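PDB 6JYZ: putative secreted endoglycosylceramidase from Rhodococcus hoagii, which probably hydrolyses the glycosidic bond that joins galactose-based sugar chains to ceramide, acting as an endogalactosylceramidase of glycoside hydrolase family 5. Local coordinates for residues A275-H280 / D319-P324; F289-Y294 / R312-A317; L220-P225 / I261-A266; L22-V27 / G254-L259. All coordinates share one frame; numbering follows the deposited sequence.

Contact 1 (A275-H280 / D319-P324); sequences ALPPRH and DWYGAP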
loop_
_atom_site.group_PDB
_atom_site.type_symbol
_atom_site.label_atom_id
_atom_site.label_comp_id
_atom_site.label_asym_id
_atom_site.label_seq_id
_atom_site.Cartn_x
_atom_site.Cartn_y
_atom_site.Cartn_z
ATOM N N ALA A 275 18.832 4.647 -3.232
ATOM C CA ALA A 275 19.537 4.749 -1.945
ATOM C C ALA A 275 18.537 4.395 -0.853
ATOM O O ALA A 275 17.321 4.550 -1.002
ATOM C CB ALA A 275 20.033 6.160 -1.750
ATOM N N LEU A 276 19.025 3.841 0.233
ATOM C CA LEU A 276 18.204 3.321 1.325
ATOM C C LEU A 276 18.258 4.267 2.528
ATOM O O LEU A 276 19.355 4.655 2.966
ATOM C CB LEU A 276 18.675 1.935 1.742
ATOM C CG LEU A 276 18.502 0.858 0.691
ATOM C CD1 LEU A 276 18.996 -0.477 1.138
ATOM C CD2 LEU A 276 17.020 0.710 0.253
ATOM N N PRO A 277 17.132 4.633 3.144
ATOM C CA PRO A 277 17.159 5.317 4.435
ATOM C C PRO A 277 18.080 4.616 5.424
ATOM O O PRO A 277 17.983 3.400 5.615
ATOM C CB PRO A 277 15.677 5.278 4.908
ATOM C CG PRO A 277 14.929 5.292 3.557
ATOM C CD PRO A 277 15.764 4.358 2.699
ATOM N N PRO A 278 19.050 5.299 6.039
ATOM C CA PRO A 278 20.037 4.601 6.867
ATOM C C PRO A 278 19.378 3.807 7.982
ATOM O O PRO A 278 18.421 4.226 8.608
ATOM C CB PRO A 278 20.883 5.756 7.380
ATOM C CG PRO A 278 20.826 6.791 6.240
ATOM C CD PRO A 278 19.419 6.712 5.729
ATOM N N ARG A 279 19.947 2.626 8.197
ATOM C CA ARG A 279 19.436 1.653 9.166
ATOM C C ARG A 279 19.299 2.217 10.545
ATOM O O ARG A 279 18.343 1.804 11.263
ATOM C CB ARG A 279 20.497 0.537 9.423
ATOM C CG ARG A 279 20.623 -0.393 8.253
ATOM C CD ARG A 279 21.393 -1.660 8.660
ATOM N NE ARG A 279 22.796 -1.711 9.023
ATOM C CZ ARG A 279 23.479 -2.849 8.848
ATOM N NH1 ARG A 279 22.851 -3.922 8.380
ATOM N NH2 ARG A 279 24.766 -2.924 9.144
ATOM N N HIS A 280 20.187 3.087 11.004
ATOM C CA HIS A 280 20.103 3.540 12.370
ATOM C C HIS A 280 18.793 4.289 12.623
ATOM O O HIS A 280 18.303 4.337 13.759
ATOM C CB HIS A 280 21.305 4.406 12.764
ATOM C CG HIS A 280 21.291 5.821 12.236
ATOM N ND1 HIS A 280 21.730 6.256 10.970
ATOM C CD2 HIS A 280 20.872 6.893 12.889
ATOM C CE1 HIS A 280 21.595 7.589 10.973
ATOM N NE2 HIS A 280 21.030 7.969 12.066
ATOM N N ASP A 319 16.804 -7.510 3.636
ATOM C CA ASP A 319 17.744 -8.283 4.452
ATOM C C ASP A 319 18.801 -7.410 5.098
ATOM O O ASP A 319 19.206 -7.669 6.232
ATOM C CB ASP A 319 18.352 -9.377 3.578
ATOM C CG ASP A 319 19.465 -10.133 4.282
ATOM O OD1 ASP A 319 19.084 -10.948 5.162
ATOM O OD2 ASP A 319 20.655 -9.825 4.014
ATOM N N TRP A 320 19.210 -6.335 4.432
ATOM C CA TRP A 320 20.130 -5.392 5.055
ATOM C C TRP A 320 19.547 -4.773 6.312
ATOM O O TRP A 320 20.235 -4.525 7.313
ATOM C CB TRP A 320 20.555 -4.338 4.022
ATOM C CG TRP A 320 21.482 -3.275 4.553
ATOM C CD1 TRP A 320 22.802 -3.485 4.899
ATOM C CD2 TRP A 320 21.193 -1.886 4.652
ATOM N NE1 TRP A 320 23.339 -2.255 5.209
ATOM C CE2 TRP A 320 22.372 -1.275 5.138
ATOM C CE3 TRP A 320 20.034 -1.105 4.524
ATOM C CZ2 TRP A 320 22.490 0.099 5.377
ATOM C CZ3 TRP A 320 20.145 0.258 4.727
ATOM C CH2 TRP A 320 21.350 0.858 5.137
ATOM N N TYR A 321 18.237 -4.477 6.311
ATOM C CA TYR A 321 17.548 -3.979 7.455
ATOM C C TYR A 321 17.211 -5.069 8.462
ATOM O O TYR A 321 16.722 -4.747 9.565
ATOM C CB TYR A 321 16.212 -3.307 7.090
ATOM C CG TYR A 321 16.347 -2.009 6.356
ATOM C CD1 TYR A 321 16.719 -0.850 7.046
ATOM C CD2 TYR A 321 16.049 -1.936 5.016
ATOM C CE1 TYR A 321 16.746 0.385 6.377
ATOM C CE2 TYR A 321 16.102 -0.721 4.322
ATOM C CZ TYR A 321 16.448 0.414 5.031
ATOM O OH TYR A 321 16.459 1.617 4.349
ATOM N N GLY A 322 17.377 -6.326 8.071
ATOM C CA GLY A 322 16.932 -7.445 8.921
ATOM C C GLY A 322 15.414 -7.481 9.044
ATOM O O GLY A 322 14.914 -8.042 10.017
ATOM N N ALA A 323 14.703 -6.941 8.065
ATOM C CA ALA A 323 13.267 -6.702 8.190
ATOM C C ALA A 323 12.501 -7.517 7.158
ATOM O O ALA A 323 13.014 -7.791 6.066
ATOM C CB ALA A 323 13.006 -5.235 7.918
ATOM N N PRO A 324 11.202 -7.774 7.370
ATOM C CA PRO A 324 10.411 -8.322 6.276
ATOM C C PRO A 324 10.261 -7.336 5.132
ATOM O O PRO A 324 10.352 -6.110 5.323
ATOM C CB PRO A 324 9.014 -8.519 6.939
ATOM C CG PRO A 324 9.316 -8.582 8.443
ATOM C CD PRO A 324 10.487 -7.593 8.646
#

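Contact 2 (F289-Y294 / R312-A317); sequences FSPHLY and RIAVAA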
loop_
_atom_site.group_PDB
_atom_site.type_symbol
_atom_site.label_atom_id
_atom_site.label_comp_id
_atom_site.label_asym_id
_atom_site.label_seq_id
_atom_site.Cartn_x
_atom_site.Cartn_y
_atom_site.Cartn_z
ATOM N N PHE A 289 10.178 -3.208 5.413
ATOM C CA PHE A 289 10.591 -2.430 4.249
ATOM C C PHE A 289 9.592 -2.595 3.105
ATOM O O PHE A 289 9.189 -3.724 2.764
ATOM C CB PHE A 289 11.975 -2.938 3.824
ATOM C CG PHE A 289 12.566 -2.169 2.660
ATOM C CD1 PHE A 289 12.615 -0.777 2.675
ATOM C CD2 PHE A 289 13.020 -2.824 1.518
ATOM C CE1 PHE A 289 13.147 -0.061 1.580
ATOM C CE2 PHE A 289 13.551 -2.079 0.442
ATOM C CZ PHE A 289 13.588 -0.735 0.482
ATOM N N SER A 290 9.116 -1.480 2.547
ATOM C CA SER A 290 7.991 -1.492 1.624
ATOM C C SER A 290 8.272 -0.641 0.379
ATOM O O SER A 290 7.591 0.358 0.137
ATOM C CB SER A 290 6.764 -1.022 2.372
ATOM O OG SER A 290 5.595 -1.254 1.621
ATOM N N PRO A 291 9.229 -1.029 -0.470
ATOM C CA PRO A 291 9.368 -0.435 -1.805
ATOM C C PRO A 291 8.188 -0.857 -2.665
ATOM O O PRO A 291 7.509 -1.863 -2.390
ATOM C CB PRO A 291 10.666 -1.080 -2.323
ATOM C CG PRO A 291 10.622 -2.475 -1.710
ATOM C CD PRO A 291 10.076 -2.225 -0.298
ATOM N N HIS A 292 7.891 -0.050 -3.661
ATOM C CA HIS A 292 6.835 -0.297 -4.632
ATOM C C HIS A 292 7.464 -0.897 -5.873
ATOM O O HIS A 292 8.333 -0.291 -6.506
ATOM C CB HIS A 292 6.027 0.967 -4.962
ATOM C CG HIS A 292 5.403 1.517 -3.703
ATOM N ND1 HIS A 292 4.785 2.759 -3.678
ATOM C CD2 HIS A 292 5.271 0.966 -2.456
ATOM C CE1 HIS A 292 4.288 2.942 -2.436
ATOM N NE2 HIS A 292 4.574 1.888 -1.661
ATOM N N LEU A 293 7.058 -2.136 -6.155
ATOM C CA LEU A 293 7.790 -2.961 -7.168
ATOM C C LEU A 293 7.181 -2.806 -8.541
ATOM O O LEU A 293 6.359 -3.620 -8.990
ATOM C CB LEU A 293 7.794 -4.425 -6.725
ATOM C CG LEU A 293 8.405 -4.686 -5.357
ATOM C CD1 LEU A 293 8.491 -6.205 -5.062
ATOM C CD2 LEU A 293 9.825 -4.135 -5.258
ATOM N N TYR A 294 7.561 -1.722 -9.218
ATOM C CA TYR A 294 6.990 -1.324 -10.495
ATOM C C TYR A 294 7.885 -1.675 -11.700
ATOM O O TYR A 294 7.562 -1.247 -12.819
ATOM C CB TYR A 294 6.643 0.180 -10.490
ATOM C CG TYR A 294 5.341 0.485 -9.765
ATOM C CD1 TYR A 294 4.116 -0.056 -10.150
ATOM C CD2 TYR A 294 5.293 1.338 -8.676
ATOM C CE1 TYR A 294 2.911 0.294 -9.557
ATOM C CE2 TYR A 294 4.107 1.722 -8.054
ATOM C CZ TYR A 294 2.921 1.187 -8.499
ATOM O OH TYR A 294 1.692 1.524 -7.985
ATOM N N ARG A 312 14.636 -9.419 -6.380
ATOM C CA ARG A 312 15.914 -9.740 -5.760
ATOM C C ARG A 312 16.553 -8.512 -5.113
ATOM O O ARG A 312 17.089 -8.610 -4.013
ATOM C CB ARG A 312 16.925 -10.354 -6.787
ATOM C CG ARG A 312 16.447 -11.772 -7.161
ATOM C CD ARG A 312 17.488 -12.371 -8.151
ATOM N NE ARG A 312 16.928 -13.623 -8.659
ATOM C CZ ARG A 312 16.321 -13.813 -9.833
ATOM N NH1 ARG A 312 16.247 -12.858 -10.748
ATOM N NH2 ARG A 312 15.875 -15.043 -10.110
ATOM N N ILE A 313 16.442 -7.350 -5.766
ATOM C CA ILE A 313 16.997 -6.125 -5.196
ATOM C C ILE A 313 16.262 -5.765 -3.912
ATOM O O ILE A 313 16.859 -5.444 -2.903
ATOM C CB ILE A 313 16.866 -5.006 -6.244
ATOM C CG1 ILE A 313 17.765 -5.299 -7.461
ATOM C CG2 ILE A 313 17.252 -3.678 -5.603
ATOM C CD1 ILE A 313 17.474 -4.409 -8.681
ATOM N N ALA A 314 14.919 -5.847 -3.953
ATOM C CA ALA A 314 14.127 -5.504 -2.776
ATOM C C ALA A 314 14.380 -6.460 -1.613
ATOM O O ALA A 314 14.427 -6.055 -0.460
ATOM C CB ALA A 314 12.655 -5.497 -3.145
ATOM N N VAL A 315 14.518 -7.761 -1.925
ATOM C CA VAL A 315 14.771 -8.770 -0.905
ATOM C C VAL A 315 16.155 -8.527 -0.269
ATOM O O VAL A 315 16.314 -8.612 0.950
ATOM C CB VAL A 315 14.696 -10.180 -1.538
ATOM C CG1 VAL A 315 15.298 -11.272 -0.642
ATOM C CG2 VAL A 315 13.266 -10.537 -1.881
ATOM N N ALA A 316 17.161 -8.170 -1.095
ATOM C CA ALA A 316 18.473 -7.888 -0.523
ATOM C C ALA A 316 18.451 -6.648 0.357
ATOM O O ALA A 316 19.077 -6.588 1.414
ATOM C CB ALA A 316 19.505 -7.709 -1.630
ATOM N N ALA A 317 17.697 -5.626 -0.051
ATOM C CA ALA A 317 17.568 -4.394 0.762
ATOM C C ALA A 317 16.886 -4.719 2.098
ATOM O O ALA A 317 17.321 -4.301 3.154
ATOM C CB ALA A 317 16.795 -3.351 -0.025
#

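Contact 3 (L220-P225 / I261-A266); sequences LNEPNP and IFEPSA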
loop_
_atom_site.group_PDB
_atom_site.type_symbol
_atom_site.label_atom_id
_atom_site.label_comp_id
_atom_site.label_asym_id
_atom_site.label_seq_id
_atom_site.Cartn_x
_atom_site.Cartn_y
_atom_site.Cartn_z
ATOM N N LEU A 220 4.836 7.311 5.343
ATOM C CA LEU A 220 4.524 8.295 4.303
ATOM C C LEU A 220 4.653 7.607 2.960
ATOM O O LEU A 220 5.732 6.992 2.673
ATOM C CB LEU A 220 5.468 9.497 4.374
ATOM C CG LEU A 220 5.188 10.637 3.390
ATOM C CD1 LEU A 220 3.792 11.211 3.592
ATOM C CD2 LEU A 220 6.242 11.700 3.551
ATOM N N ASN A 221 3.636 7.707 2.135
ATOM C CA ASN A 221 3.718 7.077 0.811
ATOM C C ASN A 221 4.746 7.807 -0.036
ATOM O O ASN A 221 4.769 9.064 -0.050
ATOM C CB ASN A 221 2.378 7.260 0.116
ATOM C CG ASN A 221 2.422 6.682 -1.283
ATOM O OD1 ASN A 221 2.595 5.461 -1.436
ATOM N ND2 ASN A 221 2.233 7.489 -2.301
ATOM N N GLU A 222 5.547 7.049 -0.776
ATOM C CA GLU A 222 6.504 7.521 -1.816
ATOM C C GLU A 222 7.083 8.883 -1.467
ATOM O O GLU A 222 6.965 9.847 -2.268
ATOM C CB GLU A 222 5.831 7.520 -3.180
ATOM C CG GLU A 222 5.445 6.121 -3.594
ATOM C CD GLU A 222 5.028 5.951 -5.039
ATOM O OE1 GLU A 222 4.716 6.960 -5.682
ATOM O OE2 GLU A 222 4.898 4.777 -5.514
ATOM N N PRO A 223 7.837 8.999 -0.362
ATOM C CA PRO A 223 8.374 10.324 -0.028
ATOM C C PRO A 223 9.226 10.863 -1.177
ATOM O O PRO A 223 10.110 10.150 -1.668
ATOM C CB PRO A 223 9.191 10.083 1.233
ATOM C CG PRO A 223 8.607 8.825 1.810
ATOM C CD PRO A 223 8.176 7.968 0.622
ATOM N N ASN A 224 8.965 12.086 -1.616
ATOM C CA ASN A 224 9.750 12.583 -2.726
ATOM C C ASN A 224 11.141 13.044 -2.239
ATOM O O ASN A 224 11.319 13.366 -1.047
ATOM C CB ASN A 224 9.059 13.744 -3.433
ATOM C CG ASN A 224 7.811 13.372 -4.219
ATOM O OD1 ASN A 224 7.153 12.244 -4.032
ATOM N ND2 ASN A 224 7.369 14.230 -5.057
ATOM N N PRO A 225 12.149 13.146 -3.110
ATOM C CA PRO A 225 13.465 13.610 -2.679
ATOM C C PRO A 225 13.519 15.034 -2.142
ATOM O O PRO A 225 14.464 15.395 -1.461
ATOM C CB PRO A 225 14.319 13.446 -3.959
ATOM C CG PRO A 225 13.639 12.345 -4.718
ATOM C CD PRO A 225 12.160 12.588 -4.468
ATOM N N ILE A 261 5.722 0.374 8.697
ATOM C CA ILE A 261 6.002 0.083 7.300
ATOM C C ILE A 261 6.647 1.355 6.753
ATOM O O ILE A 261 6.091 2.457 6.848
ATOM C CB ILE A 261 4.670 -0.238 6.617
ATOM C CG1 ILE A 261 4.191 -1.601 7.164
ATOM C CG2 ILE A 261 4.806 -0.287 5.109
ATOM C CD1 ILE A 261 2.703 -1.883 6.871
ATOM N N PHE A 262 7.867 1.213 6.229
ATOM C CA PHE A 262 8.617 2.389 5.777
ATOM C C PHE A 262 9.096 2.141 4.358
ATOM O O PHE A 262 9.337 1.004 3.936
ATOM C CB PHE A 262 9.789 2.712 6.702
ATOM C CG PHE A 262 10.929 1.745 6.580
ATOM C CD1 PHE A 262 10.957 0.527 7.257
ATOM C CD2 PHE A 262 12.039 2.044 5.766
ATOM C CE1 PHE A 262 12.008 -0.358 7.060
ATOM C CE2 PHE A 262 13.072 1.159 5.599
ATOM C CZ PHE A 262 13.071 -0.057 6.249
ATOM N N GLU A 263 9.242 3.273 3.632
ATOM C CA GLU A 263 9.475 3.201 2.191
ATOM C C GLU A 263 10.810 3.827 1.829
ATOM O O GLU A 263 11.242 4.816 2.459
ATOM C CB GLU A 263 8.357 3.920 1.440
ATOM C CG GLU A 263 6.999 3.214 1.676
ATOM C CD GLU A 263 5.924 3.905 0.912
ATOM O OE1 GLU A 263 6.122 4.351 -0.216
ATOM O OE2 GLU A 263 4.768 4.039 1.478
ATOM N N PRO A 264 11.433 3.448 0.722
ATOM C CA PRO A 264 12.476 4.297 0.123
ATOM C C PRO A 264 11.761 5.485 -0.519
ATOM O O PRO A 264 10.528 5.594 -0.550
ATOM C CB PRO A 264 13.013 3.333 -0.970
ATOM C CG PRO A 264 11.779 2.611 -1.459
ATOM C CD PRO A 264 10.976 2.360 -0.173
ATOM N N SER A 265 12.539 6.410 -1.070
ATOM C CA SER A 265 11.967 7.532 -1.783
ATOM C C SER A 265 11.161 7.038 -2.985
ATOM O O SER A 265 11.292 5.888 -3.463
ATOM C CB SER A 265 12.978 8.572 -2.253
ATOM O OG SER A 265 13.435 8.290 -3.598
ATOM N N ALA A 266 10.337 7.944 -3.511
ATOM C CA ALA A 266 9.565 7.707 -4.726
ATOM C C ALA A 266 10.438 7.259 -5.897
ATOM O O ALA A 266 9.890 6.687 -6.837
ATOM C CB ALA A 266 8.865 9.014 -5.098
#

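Contact 4 (L22-V27 / G254-L259); sequences LPRLTV and GGFPHL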
loop_
_atom_site.group_PDB
_atom_site.type_symbol
_atom_site.label_atom_id
_atom_site.label_comp_id
_atom_site.label_asym_id
_atom_site.label_seq_id
_atom_site.Cartn_x
_atom_site.Cartn_y
_atom_site.Cartn_z
ATOM N N LEU A 22 -7.680 -10.229 12.844
ATOM C CA LEU A 22 -7.957 -11.207 13.941
ATOM C C LEU A 22 -6.813 -11.308 14.956
ATOM O O LEU A 22 -6.784 -10.414 15.815
ATOM C CB LEU A 22 -8.737 -12.459 13.555
ATOM C CG LEU A 22 -9.709 -12.909 14.651
ATOM C CD1 LEU A 22 -11.022 -13.443 14.087
ATOM C CD2 LEU A 22 -9.040 -13.948 15.535
ATOM N N PRO A 23 -5.790 -12.194 14.865
ATOM C CA PRO A 23 -4.725 -12.154 15.861
ATOM C C PRO A 23 -3.758 -10.991 15.625
ATOM O O PRO A 23 -3.527 -10.532 14.480
ATOM C CB PRO A 23 -4.026 -13.493 15.757
ATOM C CG PRO A 23 -4.307 -13.892 14.346
ATOM C CD PRO A 23 -5.697 -13.398 14.030
ATOM N N ARG A 24 -3.129 -10.539 16.670
ATOM C CA ARG A 24 -2.141 -9.455 16.582
ATOM C C ARG A 24 -0.980 -9.956 15.729
ATOM O O ARG A 24 -0.523 -11.105 15.842
ATOM C CB ARG A 24 -1.671 -9.160 18.009
ATOM C CG ARG A 24 -0.433 -8.270 18.081
ATOM C CD ARG A 24 -0.162 -7.907 19.537
ATOM N NE ARG A 24 1.223 -7.474 19.724
ATOM C CZ ARG A 24 1.717 -7.310 20.958
ATOM N NH1 ARG A 24 0.940 -7.599 22.004
ATOM N NH2 ARG A 24 2.974 -6.908 21.075
ATOM N N LEU A 25 -0.429 -9.019 14.939
ATOM C CA LEU A 25 0.737 -9.285 14.112
ATOM C C LEU A 25 2.001 -8.693 14.709
ATOM O O LEU A 25 1.976 -7.569 15.272
ATOM C CB LEU A 25 0.549 -8.707 12.708
ATOM C CG LEU A 25 -0.649 -9.308 12.010
ATOM C CD1 LEU A 25 -0.808 -8.727 10.596
ATOM C CD2 LEU A 25 -0.584 -10.819 11.971
ATOM N N THR A 26 3.109 -9.340 14.491
ATOM C CA THR A 26 4.448 -8.992 14.945
ATOM C C THR A 26 5.430 -9.357 13.837
ATOM O O THR A 26 5.037 -9.709 12.714
ATOM C CB THR A 26 4.699 -9.737 16.283
ATOM O OG1 THR A 26 5.915 -9.244 16.855
ATOM C CG2 THR A 26 4.804 -11.240 16.147
ATOM N N VAL A 27 6.720 -9.183 14.139
ATOM C CA VAL A 27 7.787 -9.553 13.238
ATOM C C VAL A 27 8.707 -10.497 13.997
ATOM O O VAL A 27 9.083 -10.197 15.147
ATOM C CB VAL A 27 8.553 -8.307 12.748
ATOM C CG1 VAL A 27 9.834 -8.724 12.009
ATOM C CG2 VAL A 27 7.689 -7.419 11.888
ATOM N N GLY A 254 -0.259 1.833 26.735
ATOM C CA GLY A 254 -1.563 1.288 27.151
ATOM C C GLY A 254 -2.149 0.346 26.117
ATOM O O GLY A 254 -3.153 -0.326 26.381
ATOM N N GLY A 255 -1.538 0.257 24.910
ATOM C CA GLY A 255 -1.879 -0.747 23.910
ATOM C C GLY A 255 -0.649 -1.598 23.657
ATOM O O GLY A 255 0.041 -2.046 24.560
ATOM N N PHE A 256 -0.346 -1.829 22.371
ATOM C CA PHE A 256 0.781 -2.652 21.999
ATOM C C PHE A 256 1.427 -2.042 20.768
ATOM O O PHE A 256 0.768 -1.296 20.054
ATOM C CB PHE A 256 0.395 -4.137 21.801
ATOM C CG PHE A 256 -0.550 -4.369 20.651
ATOM C CD1 PHE A 256 -0.027 -4.517 19.370
ATOM C CD2 PHE A 256 -1.926 -4.477 20.849
ATOM C CE1 PHE A 256 -0.857 -4.757 18.273
ATOM C CE2 PHE A 256 -2.727 -4.733 19.727
ATOM C CZ PHE A 256 -2.194 -4.840 18.483
ATOM N N PRO A 257 2.703 -2.398 20.497
ATOM C CA PRO A 257 3.386 -1.826 19.332
ATOM C C PRO A 257 2.957 -2.527 18.053
ATOM O O PRO A 257 3.023 -3.734 17.940
ATOM C CB PRO A 257 4.872 -2.063 19.624
ATOM C CG PRO A 257 4.869 -3.251 20.528
ATOM C CD PRO A 257 3.624 -3.094 21.402
ATOM N N HIS A 258 2.509 -1.736 17.098
ATOM C CA HIS A 258 2.181 -2.224 15.770
ATOM C C HIS A 258 3.370 -2.141 14.820
ATOM O O HIS A 258 4.401 -1.537 15.138
ATOM C CB HIS A 258 0.966 -1.456 15.229
ATOM C CG HIS A 258 -0.292 -1.656 16.032
ATOM N ND1 HIS A 258 -0.428 -1.286 17.413
ATOM C CD2 HIS A 258 -1.461 -2.200 15.628
ATOM C CE1 HIS A 258 -1.715 -1.589 17.768
ATOM N NE2 HIS A 258 -2.331 -2.094 16.680
ATOM N N LEU A 259 3.225 -2.738 13.635
ATOM C CA LEU A 259 4.346 -2.688 12.660
ATOM C C LEU A 259 4.509 -1.298 12.074
ATOM O O LEU A 259 3.538 -0.547 11.949
ATOM C CB LEU A 259 4.049 -3.664 11.512
ATOM C CG LEU A 259 4.010 -5.130 11.847
ATOM C CD1 LEU A 259 3.909 -6.075 10.671
ATOM C CD2 LEU A 259 4.476 -5.632 13.162
HETATM O O HOH W 1 2.858 -6.418 17.561
#

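Contact 1 (A275-H280 / D319-P324)
R279 directs CG beside its backbone N and then bends at chi3 (-67°), which lays its side chain across the indole of W320, itself swung anti to N (chi1 178°). Two parts of the arginine use the same ring face. R279 CG sits over the six-membered ring, 3.4 Å from its centroid, as a CH-pi contact. The guanidinium continues almost parallel to the indole, with planes 8° apart and an off-centre cation-pi distance of 4.2 Å from R279 CZ to the centroid of the W320 five-membered ring. From there R279 NH1 reaches the backbone oxygen W320 O at 2.9 Å, within the guanidinium plane, and this bond and the stack together hold the guanidinium in its rotation. The positive charge thus meets a carbonyl in the last turn of a helix, where it probably also gains from the helix dipole. On the inner side, Y321 OH donates to a lone pair of P277 O (2.7 Å), while P277 CD packs against the hydroxyl oxygen. L276 CD1 approaches W320 CE3 at 3.6 Å, and W320 CE3 in turn lies over the centre of the Y321 ring. A Schellman motif at G322 ends the helix. The contact thus ties the C-terminus of helix 307-321 to the loop ahead of strand 287-289, with P278 touching helix 230-251 and Y321 meeting F262 edge-to-face.

Contact 2 (F289-Y294 / R312-A317)
The ring of F289 points at A317 on the helix that follows it in the (beta/alpha)8 barrel typical of family 5 glycosidases. F289 closes strand 287-289, and its CG lies anti to the backbone N (chi1 -177°), which carries the ring out from the strand to the inner surface of helix 307-321. F289 CE2 comes within 3.5 Å of A317 CB, the methyl standing oblique to the ring, while A314 O lies near the ring plane at its edge, 4.0 Å from F289 CD2. P291 CD of the same segment stands 3.5 Å above the F289 ring plane, displaced toward the rim. A314 and A317, three residues apart, turn their methyls to the same side of the helix, and these short side chains let the backbones come close, with 7.0 Å between P291 CA and A314 CA. The contact is buried, and its side-chain packing is apolar. Alternation along the loop divides its side chains: F289, P291 and L293 face the helix, whereas S290, H292 and Y294 do not touch it and are hydrogen-bonded to other parts of the barrel, H292 ND1 to E222 OE2 and Y294 OH to E329 OE1. L293 is the centre of an inverse gamma turn, closed by a weak bond from Y294 N to H292 O. The methyl of A314 is shared by two neighbours, with P291 CG at 3.9 Å and L293 CD2 at 3.8 Å from A314 CB.

Contact 3 (L220-P225 / I261-A266)
E263 reaches from the end of a barrel strand into the L-N-E-P turn of residues 220-223, the family 5 signature whose glutamate, E222 here, is by family analogy the probable acid/base residue. This is the tight part of the contact. E222 N donates to E263 OE1 (2.8 Å) from above the carboxylate plane, 44° out of it, while E263 OE2 lies 3.3 Å from N221 CA and forms a salt bridge with R83. N221 OD1 takes a hydrogen bond from the same arginine. E222 has a positive phi (33°), and the bond to E263 helps hold its backbone there; E222 OE2 is hydrogen-bonded to H292 and S269. The two segments then meet through a backbone bond from A266 N to P223 O (2.9 Å). Beside it, P223 CD packs 3.5 Å from P264 O. Packing slackens toward the partly exposed end, where P225 CG comes no nearer to S265 OG than 4.2 Å. S265 OG is hydrogen-bonded to D274 and also caps L267 N at the turn leading into the next helix. A266 CB lies 3.9 Å from E222 CB and 3.5 Å from E222 O.

Contact 4 (L22-V27 / G254-L259)
R24 stretches over one face of the F256 ring, its chain straight from CG to NE. From CB, which points toward the 254-259 loop, CG continues anti to the backbone N (chi1 168°) and reaches the ring rim, with R24 CG 3.5 Å from F256 CE1. R24 CD follows over the face, 3.5 Å from the ring centroid and 17° off its normal, a CH-pi contact. Next comes R24 NE, 3.2 Å from F256 CD1, which also donates to a water in the guanidinium plane. F256 CB lies over the centre of the guanidinium, 3.5 Å from both R24 CZ and R24 NH1, and at the tip R24 NH2 touches P257 CD at 3.9 Å. H258 CE1 lies over the opposite face of F256, toward its rim, so the phenyl is held between arginine and imidazole. The water bound by R24 NE donates to both L25 O and P257 O, bridging the two backbones. Deeper in, L259 CD2 packs on V27 CG2 at 3.9 Å and on the backbone of L25 and T26. L259 opens strand 259-262, and L25 touches V40, L42 and V215 of neighbouring barrel strands, consistent with the N-terminal hairpin of strands 25-28 and 31-34 closing the bottom of a (beta/alpha)8 barrel.

Contacts 1, 2 and 3 cluster on consecutive parts of the barrel, their centres 11 to 13 Å apart, whereas the centre of contact 4 lies about 21 to 23 Å from theirs. Contacts 1 and 2 share helix 307-321, and contact 2 is nested inside the loop closed by contact 1. Contact 3 closes before either opens, but its E222 meets H292 of contact 2, and F262 joins Y321 and F289 in an aromatic cluster. Contacts 3 and 4 interleave along the chain, and V27 of contact 4 packs on P324 of contact 1. Contacts 1-3 thus bind strand ends and helix 307-321 around the probable catalytic side, while contact 4 joins the N-terminal hairpin to the barrel's other end.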